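Local coordinates for odorant-binding protein 47 (Anopheles gambiae, PDB 3PM2), which binds small hydrophobic odorants and is thought to carry them through the aqueous fluid that bathes the olfactory sensory dendrites of the mosquito, at residues Ser65-Gly70 with His131-Thr136; Ile38-Arg43 with Gly53-Glu58; Ala76-Tyr81 with Ile95-Ile100; Lys7-Pro12 with Lys164-Lys169. All coordinates share one frame; numbering follows the deposited sequence.

Contact 1 (Ser65-Gly70 with His131-Thr136)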
loop_
_atom_site.group_PDB
_atom_site.type_symbol
_atom_site.label_atom_id
_atom_site.label_comp_id
_atom_site.label_asym_id
_atom_site.label_seq_id
_atom_site.Cartn_x
_atom_site.Cartn_y
_atom_site.Cartn_z
ATOM N N SER A 65 -2.103 -13.758 -7.130
ATOM C CA SER A 65 -2.317 -13.825 -8.599
ATOM C C SER A 65 -3.096 -12.607 -9.151
ATOM O O SER A 65 -3.896 -12.730 -10.092
ATOM C CB SER A 65 -2.983 -15.144 -9.002
ATOM O OG SER A 65 -2.176 -16.255 -8.646
ATOM N N LEU A 66 -2.841 -11.421 -8.577
ATOM C CA LEU A 66 -3.563 -10.218 -9.007
ATOM C C LEU A 66 -2.795 -9.409 -10.002
ATOM O O LEU A 66 -3.387 -8.547 -10.642
ATOM C CB LEU A 66 -3.919 -9.325 -7.811
ATOM C CG LEU A 66 -4.830 -9.931 -6.740
ATOM C CD1 LEU A 66 -5.092 -8.920 -5.666
ATOM C CD2 LEU A 66 -6.174 -10.342 -7.326
ATOM N N TYR A 67 -1.489 -9.653 -10.120
ATOM C CA TYR A 67 -0.635 -8.878 -11.015
ATOM C C TYR A 67 -0.306 -9.624 -12.307
ATOM O O TYR A 67 0.053 -10.783 -12.249
ATOM C CB TYR A 67 0.659 -8.435 -10.295
ATOM C CG TYR A 67 1.645 -7.770 -11.231
ATOM C CD1 TYR A 67 1.398 -6.499 -11.745
ATOM C CD2 TYR A 67 2.762 -8.461 -11.705
ATOM C CE1 TYR A 67 2.265 -5.914 -12.674
ATOM C CE2 TYR A 67 3.651 -7.873 -12.610
ATOM C CZ TYR A 67 3.393 -6.604 -13.096
ATOM O OH TYR A 67 4.229 -6.036 -14.021
ATOM N N SER A 68 -0.343 -8.923 -13.466
ATOM C CA SER A 68 0.062 -9.489 -14.760
ATOM C C SER A 68 0.502 -8.401 -15.729
ATOM O O SER A 68 -0.309 -7.552 -16.074
ATOM C CB SER A 68 -1.069 -10.315 -15.364
ATOM O OG SER A 68 -0.593 -10.993 -16.516
ATOM N N ASN A 69 1.779 -8.417 -16.171
ATOM C CA ASN A 69 2.298 -7.463 -17.164
ATOM C C ASN A 69 1.698 -6.049 -17.065
ATOM O O ASN A 69 0.987 -5.613 -17.980
ATOM C CB ASN A 69 2.088 -8.018 -18.597
ATOM C CG ASN A 69 2.963 -9.191 -18.945
ATOM O OD1 ASN A 69 4.172 -9.190 -18.703
ATOM N ND2 ASN A 69 2.366 -10.218 -19.526
ATOM N N GLY A 70 1.928 -5.397 -15.929
ATOM C CA GLY A 70 1.512 -4.026 -15.682
ATOM C C GLY A 70 0.061 -3.779 -15.354
ATOM O O GLY A 70 -0.349 -2.616 -15.297
ATOM N N HIS A 131 7.147 -3.248 -11.640
ATOM C CA HIS A 131 6.189 -2.334 -12.236
ATOM C C HIS A 131 5.531 -1.531 -11.107
ATOM O O HIS A 131 5.169 -2.109 -10.093
ATOM C CB HIS A 131 5.123 -3.097 -13.049
ATOM C CG HIS A 131 4.319 -2.213 -13.969
ATOM N ND1 HIS A 131 3.328 -1.364 -13.486
ATOM C CD2 HIS A 131 4.336 -2.138 -15.321
ATOM C CE1 HIS A 131 2.796 -0.787 -14.552
ATOM N NE2 HIS A 131 3.377 -1.216 -15.679
ATOM N N PRO A 132 5.382 -0.195 -11.231
ATOM C CA PRO A 132 4.803 0.573 -10.111
ATOM C C PRO A 132 3.317 0.333 -9.834
ATOM O O PRO A 132 2.845 0.768 -8.782
ATOM C CB PRO A 132 5.036 2.031 -10.517
ATOM C CG PRO A 132 6.081 1.998 -11.594
ATOM C CD PRO A 132 5.828 0.695 -12.321
ATOM N N ILE A 133 2.571 -0.308 -10.746
ATOM C CA ILE A 133 1.115 -0.462 -10.513
ATOM C C ILE A 133 0.773 -1.115 -9.165
ATOM O O ILE A 133 -0.135 -0.633 -8.467
ATOM C CB ILE A 133 0.340 -1.123 -11.692
ATOM C CG1 ILE A 133 -1.192 -0.897 -11.596
ATOM C CG2 ILE A 133 0.658 -2.606 -11.843
ATOM C CD1 ILE A 133 -1.685 0.608 -11.531
ATOM N N SER A 134 1.464 -2.205 -8.806
ATOM C CA SER A 134 1.113 -2.899 -7.551
ATOM C C SER A 134 1.199 -1.979 -6.320
ATOM O O SER A 134 0.271 -1.952 -5.513
ATOM C CB SER A 134 1.968 -4.142 -7.361
ATOM O OG SER A 134 1.761 -5.092 -8.393
ATOM N N GLY A 135 2.307 -1.250 -6.201
ATOM C CA GLY A 135 2.523 -0.325 -5.094
ATOM C C GLY A 135 1.557 0.849 -5.137
ATOM O O GLY A 135 1.078 1.294 -4.094
ATOM N N THR A 136 1.264 1.362 -6.340
ATOM C CA THR A 136 0.319 2.495 -6.483
ATOM C C THR A 136 -1.020 2.109 -5.847
ATOM O O THR A 136 -1.541 2.857 -5.021
ATOM C CB THR A 136 0.155 2.859 -7.957
ATOM O OG1 THR A 136 1.453 3.171 -8.484
ATOM C CG2 THR A 136 -0.787 4.029 -8.162
#
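Gly70 and His131 bring the two backbones together, with Gly70 CA 6.1 Å from His131 CA; further along, Tyr67 CA lies 7.1 Å from Ser134 CA. Asn69 and Gly70 both have positive phi, close to a type I' turn, a shape glycine adopts easily. It places Gly70 CA over the face of the imidazole of His131, in a CH-pi contact 3.4 Å from the ring centroid and 15° off its normal. That ring is held at its rim, where His131 ND1 accepts from Ile133 N in the ring plane (3.0 Å, 164°), capping the start of the helix. Tyr67 swings its CG anti to the backbone N (chi1 173°), which carries the phenol across to His131, its OH 3.2 Å from His131 CB. The same hydroxyl oxygen accepts a weak hydrogen bond from Gly70 N across the turn. Tyr67 CE1 presents the ring's edge to Ile133 CG2 at 3.8 Å, while Ser134 OG approaches obliquely. The contact joins the hairpin of strands 67-68 and 71-72 to the N-terminal end of helix 133-147; Ile72 packs against Ile133 and Ser134, Tyr67 also packs on Glu58, Met61 and Asn62 of helix 55-63, and Glu115 of helix 111-118 bonds weakly to His131 NE2.

Contact 2 (Ile38-Arg43 with Gly53-Glu58)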
loop_
_atom_site.group_PDB
_atom_site.type_symbol
_atom_site.label_atom_id
_atom_site.label_comp_id
_atom_site.label_asym_id
_atom_site.label_seq_id
_atom_site.Cartn_x
_atom_site.Cartn_y
_atom_site.Cartn_z
ATOM N N ILE A 38 12.091 -5.125 1.555
ATOM C CA ILE A 38 12.194 -3.841 2.288
ATOM C C ILE A 38 13.538 -3.101 2.102
ATOM O O ILE A 38 13.552 -1.880 2.011
ATOM C CB ILE A 38 11.768 -3.960 3.784
ATOM C CG1 ILE A 38 11.565 -2.566 4.447
ATOM C CG2 ILE A 38 12.743 -4.843 4.581
ATOM C CD1 ILE A 38 10.454 -1.718 3.857
ATOM N N GLY A 39 14.620 -3.866 2.011
ATOM C CA GLY A 39 15.979 -3.362 1.863
ATOM C C GLY A 39 16.094 -2.449 0.661
ATOM O O GLY A 39 16.433 -1.265 0.786
ATOM N N GLN A 40 15.742 -2.977 -0.498
ATOM C CA GLN A 40 15.791 -2.182 -1.709
ATOM C C GLN A 40 14.676 -1.140 -1.732
ATOM O O GLN A 40 14.884 -0.079 -2.309
ATOM C CB GLN A 40 15.899 -3.032 -2.989
ATOM C CG GLN A 40 14.622 -3.702 -3.473
ATOM C CD GLN A 40 14.642 -3.810 -4.992
ATOM O OE1 GLN A 40 15.637 -4.258 -5.605
ATOM N NE2 GLN A 40 13.536 -3.423 -5.641
ATOM N N THR A 41 13.509 -1.418 -1.115
ATOM C CA THR A 41 12.425 -0.422 -1.090
ATOM C C THR A 41 12.892 0.874 -0.391
ATOM O O THR A 41 12.669 1.986 -0.896
ATOM C CB THR A 41 11.120 -1.029 -0.585
ATOM O OG1 THR A 41 10.797 -2.125 -1.453
ATOM C CG2 THR A 41 9.955 -0.024 -0.585
ATOM N N LYS A 42 13.574 0.713 0.741
ATOM C CA LYS A 42 14.120 1.854 1.515
ATOM C C LYS A 42 15.164 2.579 0.686
ATOM O O LYS A 42 15.160 3.809 0.668
ATOM C CB LYS A 42 14.676 1.385 2.862
ATOM C CG LYS A 42 13.547 0.998 3.818
ATOM C CD LYS A 42 14.048 0.625 5.183
ATOM C CE LYS A 42 12.956 0.818 6.198
ATOM N NZ LYS A 42 13.370 0.303 7.536
ATOM N N ARG A 43 16.020 1.840 -0.054
ATOM C CA ARG A 43 17.015 2.480 -0.919
ATOM C C ARG A 43 16.317 3.326 -1.982
ATOM O O ARG A 43 16.750 4.446 -2.277
ATOM C CB ARG A 43 17.919 1.437 -1.600
ATOM C CG ARG A 43 18.992 0.892 -0.673
ATOM C CD ARG A 43 20.160 0.294 -1.435
ATOM N NE ARG A 43 21.004 1.306 -2.081
ATOM C CZ ARG A 43 22.192 1.043 -2.613
ATOM N NH1 ARG A 43 22.682 -0.194 -2.586
ATOM N NH2 ARG A 43 22.902 2.009 -3.168
ATOM N N GLY A 53 8.998 1.589 -8.795
ATOM C CA GLY A 53 8.005 0.593 -8.397
ATOM C C GLY A 53 8.373 -0.152 -7.134
ATOM O O GLY A 53 9.536 -0.518 -6.936
ATOM N N CYS A 54 7.394 -0.350 -6.257
ATOM C CA CYS A 54 7.639 -1.005 -4.983
ATOM C C CYS A 54 7.558 -2.540 -5.153
ATOM O O CYS A 54 6.483 -3.073 -5.483
ATOM C CB CYS A 54 6.647 -0.507 -3.943
ATOM S SG CYS A 54 6.749 -1.411 -2.392
ATOM N N CYS A 55 8.680 -3.237 -4.926
ATOM C CA CYS A 55 8.696 -4.700 -5.061
ATOM C C CYS A 55 7.965 -5.429 -3.959
ATOM O O CYS A 55 7.509 -6.548 -4.183
ATOM C CB CYS A 55 10.114 -5.230 -5.234
ATOM S SG CYS A 55 10.865 -4.817 -6.834
ATOM N N VAL A 56 7.876 -4.822 -2.746
ATOM C CA VAL A 56 7.126 -5.423 -1.650
ATOM C C VAL A 56 5.688 -5.643 -2.168
ATOM O O VAL A 56 5.131 -6.730 -2.013
ATOM C CB VAL A 56 7.119 -4.532 -0.361
ATOM C CG1 VAL A 56 6.153 -5.090 0.691
ATOM C CG2 VAL A 56 8.523 -4.364 0.224
ATOM N N ALA A 57 5.099 -4.600 -2.778
ATOM C CA ALA A 57 3.721 -4.655 -3.301
ATOM C C ALA A 57 3.558 -5.604 -4.458
ATOM O O ALA A 57 2.556 -6.323 -4.520
ATOM C CB ALA A 57 3.250 -3.258 -3.699
ATOM N N GLU A 58 4.523 -5.623 -5.397
ATOM C CA GLU A 58 4.417 -6.564 -6.516
ATOM C C GLU A 58 4.432 -8.015 -5.995
ATOM O O GLU A 58 3.670 -8.849 -6.484
ATOM C CB GLU A 58 5.504 -6.314 -7.552
ATOM C CG GLU A 58 5.388 -7.237 -8.760
ATOM C CD GLU A 58 6.205 -6.784 -9.950
ATOM O OE1 GLU A 58 5.985 -5.647 -10.419
ATOM O OE2 GLU A 58 7.054 -7.570 -10.429
HETATM O O HOH W 1 11.134 -2.261 -4.253
#
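Thr41 and Cys54 mark the close passage of helix 38-43 by the start of helix 55-58, their CA atoms 6.2 Å apart. These belong to helices 27-44 and 55-63 of the mainly helical, disulfide-linked fold of the PBP/GOBP family, and the motif where they meet is a helix N-terminus with Cys54 as N-cap. Cys54 SG accepts a weak capping bond from Ala57 N at 3.6 Å, sulfur being a large, soft acceptor. Cys54 belongs to none of the six disulfides, whereas Cys55 is tied to Cys130.

No direct hydrogen bond spans the segments; a water does the joining. It accepts from Cys55 N at 2.7 Å, satisfying an amide of the first helical turn, and from Gln40 NE2. It donates in turn to Thr41 OG1 at 2.8 Å, so three bonds fix its position. Thr41 suits its place because the two branches of its side chain do different work: with OG1 beside the backbone N (chi1 -58°), the hydroxyl reaches both the water and Trp37 O, one turn earlier, while CG2 packs on Cys54 SG at 3.9 Å. Gln40 bends at chi2 to bring its amide over, and its OE1 is held by Gln128 N, which would limit rotation of the group. The CG2 methyl of Val56 packs against the hydroxyl oxygen of Thr41, OG1, at 3.6 Å, the two side chains crossing at about a right angle, and also lies near Ile38 N. At the disulfide end, Gln40 NE2 comes within 3.2 Å of Cys55 SG.

Contact 3 (Ala76-Tyr81 with Ile95-Ile100)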
loop_
_atom_site.group_PDB
_atom_site.type_symbol
_atom_site.label_atom_id
_atom_site.label_comp_id
_atom_site.label_asym_id
_atom_site.label_seq_id
_atom_site.Cartn_x
_atom_site.Cartn_y
_atom_site.Cartn_z
ATOM N N ALA A 76 -10.888 -9.572 -9.040
ATOM C CA ALA A 76 -10.334 -10.469 -8.039
ATOM C C ALA A 76 -9.866 -9.707 -6.800
ATOM O O ALA A 76 -10.066 -10.198 -5.689
ATOM C CB ALA A 76 -9.198 -11.285 -8.629
ATOM N N LEU A 77 -9.264 -8.496 -6.977
ATOM C CA LEU A 77 -8.824 -7.697 -5.834
ATOM C C LEU A 77 -10.027 -7.301 -4.972
ATOM O O LEU A 77 -9.950 -7.368 -3.743
ATOM C CB LEU A 77 -8.047 -6.445 -6.301
ATOM C CG LEU A 77 -7.662 -5.449 -5.198
ATOM C CD1 LEU A 77 -6.327 -4.846 -5.489
ATOM C CD2 LEU A 77 -8.704 -4.332 -5.085
ATOM N N THR A 78 -11.134 -6.867 -5.614
ATOM C CA THR A 78 -12.361 -6.458 -4.908
ATOM C C THR A 78 -12.917 -7.634 -4.120
ATOM O O THR A 78 -13.279 -7.455 -2.970
ATOM C CB THR A 78 -13.362 -5.839 -5.896
ATOM O OG1 THR A 78 -12.715 -4.746 -6.557
ATOM C CG2 THR A 78 -14.661 -5.349 -5.227
ATOM N N LYS A 79 -12.983 -8.838 -4.741
ATOM C CA LYS A 79 -13.434 -10.072 -4.089
ATOM C C LYS A 79 -12.630 -10.366 -2.805
ATOM O O LYS A 79 -13.225 -10.665 -1.755
ATOM C CB LYS A 79 -13.364 -11.256 -5.067
ATOM C CG LYS A 79 -14.129 -12.485 -4.588
ATOM C CD LYS A 79 -14.294 -13.531 -5.685
ATOM C CE LYS A 79 -14.839 -14.848 -5.174
ATOM N NZ LYS A 79 -13.881 -15.978 -5.357
ATOM N N LEU A 80 -11.291 -10.232 -2.873
ATOM C CA LEU A 80 -10.419 -10.459 -1.710
ATOM C C LEU A 80 -10.645 -9.457 -0.599
ATOM O O LEU A 80 -10.769 -9.865 0.552
ATOM C CB LEU A 80 -8.936 -10.512 -2.088
ATOM C CG LEU A 80 -8.484 -11.757 -2.825
ATOM C CD1 LEU A 80 -7.056 -11.595 -3.299
ATOM C CD2 LEU A 80 -8.644 -13.016 -1.956
ATOM N N TYR A 81 -10.674 -8.132 -0.929
ATOM C CA TYR A 81 -10.942 -7.124 0.097
ATOM C C TYR A 81 -12.309 -7.333 0.722
ATOM O O TYR A 81 -12.401 -7.393 1.945
ATOM C CB TYR A 81 -10.847 -5.716 -0.482
ATOM C CG TYR A 81 -9.469 -5.123 -0.388
ATOM C CD1 TYR A 81 -8.889 -4.848 0.846
ATOM C CD2 TYR A 81 -8.756 -4.787 -1.537
ATOM C CE1 TYR A 81 -7.605 -4.310 0.933
ATOM C CE2 TYR A 81 -7.475 -4.266 -1.465
ATOM C CZ TYR A 81 -6.909 -4.008 -0.229
ATOM O OH TYR A 81 -5.639 -3.481 -0.195
ATOM N N ILE A 95 -16.948 1.699 2.467
ATOM C CA ILE A 95 -15.642 2.339 2.608
ATOM C C ILE A 95 -14.649 1.637 1.679
ATOM O O ILE A 95 -13.954 2.306 0.928
ATOM C CB ILE A 95 -15.156 2.330 4.077
ATOM C CG1 ILE A 95 -16.073 3.203 4.980
ATOM C CG2 ILE A 95 -13.702 2.788 4.147
ATOM C CD1 ILE A 95 -15.682 3.167 6.513
ATOM N N THR A 96 -14.670 0.292 1.676
ATOM C CA THR A 96 -13.790 -0.541 0.840
ATOM C C THR A 96 -14.064 -0.343 -0.635
ATOM O O THR A 96 -13.128 -0.052 -1.384
ATOM C CB THR A 96 -13.817 -2.010 1.299
ATOM O OG1 THR A 96 -13.396 -2.069 2.659
ATOM C CG2 THR A 96 -12.906 -2.909 0.465
ATOM N N LEU A 97 -15.344 -0.433 -1.055
ATOM C CA LEU A 97 -15.702 -0.211 -2.464
ATOM C C LEU A 97 -15.288 1.198 -2.946
ATOM O O LEU A 97 -14.694 1.315 -4.012
ATOM C CB LEU A 97 -17.192 -0.464 -2.701
ATOM C CG LEU A 97 -17.654 -1.916 -2.574
ATOM C CD1 LEU A 97 -19.175 -1.983 -2.428
ATOM C CD2 LEU A 97 -17.225 -2.749 -3.791
ATOM N N ASP A 98 -15.529 2.246 -2.119
ATOM C CA ASP A 98 -15.136 3.615 -2.443
ATOM C C ASP A 98 -13.607 3.734 -2.543
ATOM O O ASP A 98 -13.112 4.387 -3.464
ATOM C CB ASP A 98 -15.678 4.621 -1.403
ATOM C CG ASP A 98 -17.191 4.887 -1.432
ATOM O OD1 ASP A 98 -17.902 4.250 -2.254
ATOM O OD2 ASP A 98 -17.664 5.727 -0.622
ATOM N N ALA A 99 -12.870 3.090 -1.608
ATOM C CA ALA A 99 -11.401 3.120 -1.589
ATOM C C ALA A 99 -10.823 2.508 -2.880
ATOM O O ALA A 99 -9.957 3.119 -3.491
ATOM C CB ALA A 99 -10.885 2.371 -0.376
ATOM N N ILE A 100 -11.372 1.366 -3.331
ATOM C CA ILE A 100 -10.939 0.693 -4.565
ATOM C C ILE A 100 -11.185 1.592 -5.781
ATOM O O ILE A 100 -10.291 1.759 -6.613
ATOM C CB ILE A 100 -11.583 -0.711 -4.716
ATOM C CG1 ILE A 100 -11.137 -1.669 -3.597
ATOM C CG2 ILE A 100 -11.272 -1.310 -6.112
ATOM C CD1 ILE A 100 -12.002 -2.928 -3.462
#
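Thr78 OG1 hydrogen-bonds to Arg74 O one turn back in its own helix, and with that need met it can lie against the methyls of Ile100, 3.7 Å from CD1 and 3.8 Å from CG2. Threonine fits such a place: its hydroxyl is spent on the helix backbone, and Thr78 CG2 remains to pack on Leu97 CD2 at 3.9 Å. The two helices, 74-85 and 92-109, follow each other in the chain as an antiparallel hairpin; their short segments run at 152° to one another, with axes 10.6 Å apart at closest approach.

Ile100 meets three residues of the opposite helix, Leu77, Thr78 and Tyr81. Its CG1 branch is placed beside the backbone N (chi1 -64°), which sends CD1 across to Thr78 and obliquely to Tyr81 CD2. Leu77 slides past it in the opposite direction, its CD2 resting 3.9 Å from Ile100 CG1 and also lying in the plane of the Tyr81 ring, at its edge. Further along, Thr96 repeats the logic of Thr78: OG1 is hydrogen-bonded to Trp92 O, and CG2 presses on Tyr81 CB at 3.6 Å. The Tyr81 side chain also packs on helix 133-147, against Leu138, Met141 and Leu145.

With no hydrogen bond between the segments and both threonine hydroxyls satisfied locally, this interface is held by van der Waals packing and burial of apolar surface, and depends on shape rather than on directed bonds.

Contact 4 (Lys7-Pro12 with Lys164-Lys169); sequences KGPPVP and KSYHSK
With CG anti to the backbone N (chi1 -176°) and the ring turned to chi2 74°, the phenol of Tyr166 projects from helix 158-167 and lays one face against the chain of Gly8 and Pro9. Pro9 CA sits over that face of Tyr166 in a CH-pi contact, 3.7 Å from the ring centroid and 18° off the normal, displaced toward the rim. Beside it the Gly8 carbonyl lies above the ring's outer end, with Gly8 O 3.2 Å from Tyr166 CE1. Gly8 has positive phi, readily taken by glycine, and Pro9 continues in a polyproline-like conformation, so the extended backbone of Gly8 and Pro9 is laid along the ring. Prolines suit this role: they stiffen the chain and offer apolar carbons. Pro9 CB approaches Tyr166 CD2 at 4.0 Å, and Pro10 CD wedges in at the root of the side chain, 3.4 Å from Tyr166 CB.

The arrangement packs the N-terminal stretch of this C-plus odorant-binding protein on the C-terminal part of the chain, which the disulfides Cys5-Cys170 and Cys18-Cys160 also link covalently. Val11 prolongs it along the helix, on Asp159, Lys162 and Leu163. Within the helical segment, Tyr166 CD2 lies over the centre of the His167 imidazole. That imidazole is held by a hydrogen bond between ND1 and Cys170 O and by stacking with Phe172. Nearby, Ser165 O accepts from Ser168 OG at 2.7 Å and, weakly, from Lys169 NZ.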
loop_
_atom_site.group_PDB
_atom_site.type_symbol
_atom_site.label_atom_id
_atom_site.label_comp_id
_atom_site.label_asym_id
_atom_site.label_seq_id
_atom_site.Cartn_x
_atom_site.Cartn_y
_atom_site.Cartn_z
ATOM N N LYS A 7 11.810 8.505 7.226
ATOM C CA LYS A 7 11.849 8.572 8.688
ATOM C C LYS A 7 11.314 7.303 9.343
ATOM O O LYS A 7 11.663 7.009 10.485
ATOM C CB LYS A 7 11.072 9.796 9.216
ATOM C CG LYS A 7 11.467 11.127 8.604
ATOM C CD LYS A 7 10.723 12.271 9.282
ATOM C CE LYS A 7 10.373 13.354 8.288
ATOM N NZ LYS A 7 8.976 13.852 8.444
ATOM N N GLY A 8 10.452 6.586 8.626
ATOM C CA GLY A 8 9.779 5.405 9.147
ATOM C C GLY A 8 8.649 5.850 10.056
ATOM O O GLY A 8 8.569 7.046 10.371
ATOM N N PRO A 9 7.723 4.949 10.479
ATOM C CA PRO A 9 6.636 5.404 11.373
ATOM C C PRO A 9 7.162 6.039 12.673
ATOM O O PRO A 9 8.166 5.540 13.181
ATOM C CB PRO A 9 5.779 4.150 11.621
ATOM C CG PRO A 9 6.495 3.020 11.032
ATOM C CD PRO A 9 7.648 3.503 10.187
ATOM N N PRO A 10 6.567 7.158 13.180
ATOM C CA PRO A 10 7.104 7.815 14.400
ATOM C C PRO A 10 7.045 6.989 15.680
ATOM O O PRO A 10 7.756 7.293 16.642
ATOM C CB PRO A 10 6.276 9.096 14.504
ATOM C CG PRO A 10 4.988 8.754 13.851
ATOM C CD PRO A 10 5.389 7.886 12.680
ATOM N N VAL A 11 6.187 5.971 15.705
ATOM C CA VAL A 11 6.059 5.057 16.832
ATOM C C VAL A 11 6.015 3.627 16.310
ATOM O O VAL A 11 5.447 3.392 15.241
ATOM C CB VAL A 11 4.912 5.377 17.860
ATOM C CG1 VAL A 11 4.856 6.854 18.237
ATOM C CG2 VAL A 11 3.554 4.886 17.373
ATOM N N PRO A 12 6.616 2.654 17.027
ATOM C CA PRO A 12 6.572 1.265 16.546
ATOM C C PRO A 12 5.218 0.574 16.748
ATOM O O PRO A 12 5.084 -0.581 16.348
ATOM C CB PRO A 12 7.695 0.589 17.339
ATOM C CG PRO A 12 7.775 1.358 18.601
ATOM C CD PRO A 12 7.358 2.761 18.306
ATOM N N LYS A 164 -1.770 8.371 12.418
ATOM C CA LYS A 164 -2.730 8.998 11.496
ATOM C C LYS A 164 -1.953 10.045 10.654
ATOM O O LYS A 164 -2.082 10.066 9.431
ATOM C CB LYS A 164 -3.870 9.664 12.285
ATOM C CG LYS A 164 -4.812 10.529 11.466
ATOM C CD LYS A 164 -5.726 11.393 12.356
ATOM C CE LYS A 164 -6.377 12.499 11.562
ATOM N NZ LYS A 164 -7.392 13.240 12.362
ATOM N N SER A 165 -1.171 10.907 11.319
ATOM C CA SER A 165 -0.373 11.930 10.624
ATOM C C SER A 165 0.605 11.291 9.641
ATOM O O SER A 165 0.597 11.646 8.458
ATOM C CB SER A 165 0.403 12.780 11.622
ATOM O OG SER A 165 -0.507 13.542 12.393
ATOM N N TYR A 166 1.412 10.332 10.122
ATOM C CA TYR A 166 2.422 9.679 9.302
ATOM C C TYR A 166 1.845 8.971 8.097
ATOM O O TYR A 166 2.293 9.209 6.971
ATOM C CB TYR A 166 3.277 8.722 10.141
ATOM C CG TYR A 166 4.398 8.080 9.353
ATOM C CD1 TYR A 166 5.531 8.807 8.993
ATOM C CD2 TYR A 166 4.302 6.765 8.909
ATOM C CE1 TYR A 166 6.525 8.249 8.189
ATOM C CE2 TYR A 166 5.316 6.181 8.143
ATOM C CZ TYR A 166 6.437 6.920 7.805
ATOM O OH TYR A 166 7.425 6.333 7.034
ATOM N N HIS A 167 0.800 8.179 8.333
ATOM C CA HIS A 167 0.170 7.358 7.303
ATOM C C HIS A 167 -0.829 8.075 6.398
ATOM O O HIS A 167 -1.342 7.460 5.454
ATOM C CB HIS A 167 -0.354 6.029 7.879
ATOM C CG HIS A 167 0.741 5.113 8.338
ATOM N ND1 HIS A 167 1.613 4.524 7.438
ATOM C CD2 HIS A 167 1.056 4.695 9.589
ATOM C CE1 HIS A 167 2.441 3.785 8.167
ATOM N NE2 HIS A 167 2.128 3.837 9.463
ATOM N N SER A 168 -1.026 9.399 6.614
ATOM C CA SER A 168 -1.841 10.199 5.701
ATOM C C SER A 168 -1.007 10.448 4.431
ATOM O O SER A 168 -1.571 10.674 3.359
ATOM C CB SER A 168 -2.271 11.527 6.315
ATOM O OG SER A 168 -1.171 12.393 6.545
ATOM N N LYS A 169 0.316 10.329 4.553
ATOM C CA LYS A 169 1.249 10.548 3.428
ATOM C C LYS A 169 2.077 9.334 3.081
ATOM O O LYS A 169 2.473 9.186 1.916
ATOM C CB LYS A 169 2.215 11.698 3.769
ATOM C CG LYS A 169 1.541 13.054 3.953
ATOM C CD LYS A 169 2.415 14.003 4.773
ATOM C CE LYS A 169 2.430 13.722 6.268
ATOM N NZ LYS A 169 1.355 14.461 6.989
#

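Overall arrangement
Contacts 1, 2 and 3 form a chain of neighbours, while contact 4 stands apart. Contacts 1 and 2, centres about 13 Å apart, meet where Glu58 OE1 probably bonds to His131 N at 2.9 Å and where Ala57 and Ser134 pack helix 55-63 on helix 133-147; the Cys55-Cys130 disulfide reinforces the join. Contact 3 reaches contact 1 through Leu66, whose CD2 lies 3.4 Å from Ala76 CB. Contact 4, joining the two ends of the chain, touches none of the others: centre to centre it is about 17 Å from contact 2 and about 25 Å from contact 1, across the chain's centre. Helix 133-147, whose first turn belongs to contact 1, also packs on residues of contacts 2 and 3.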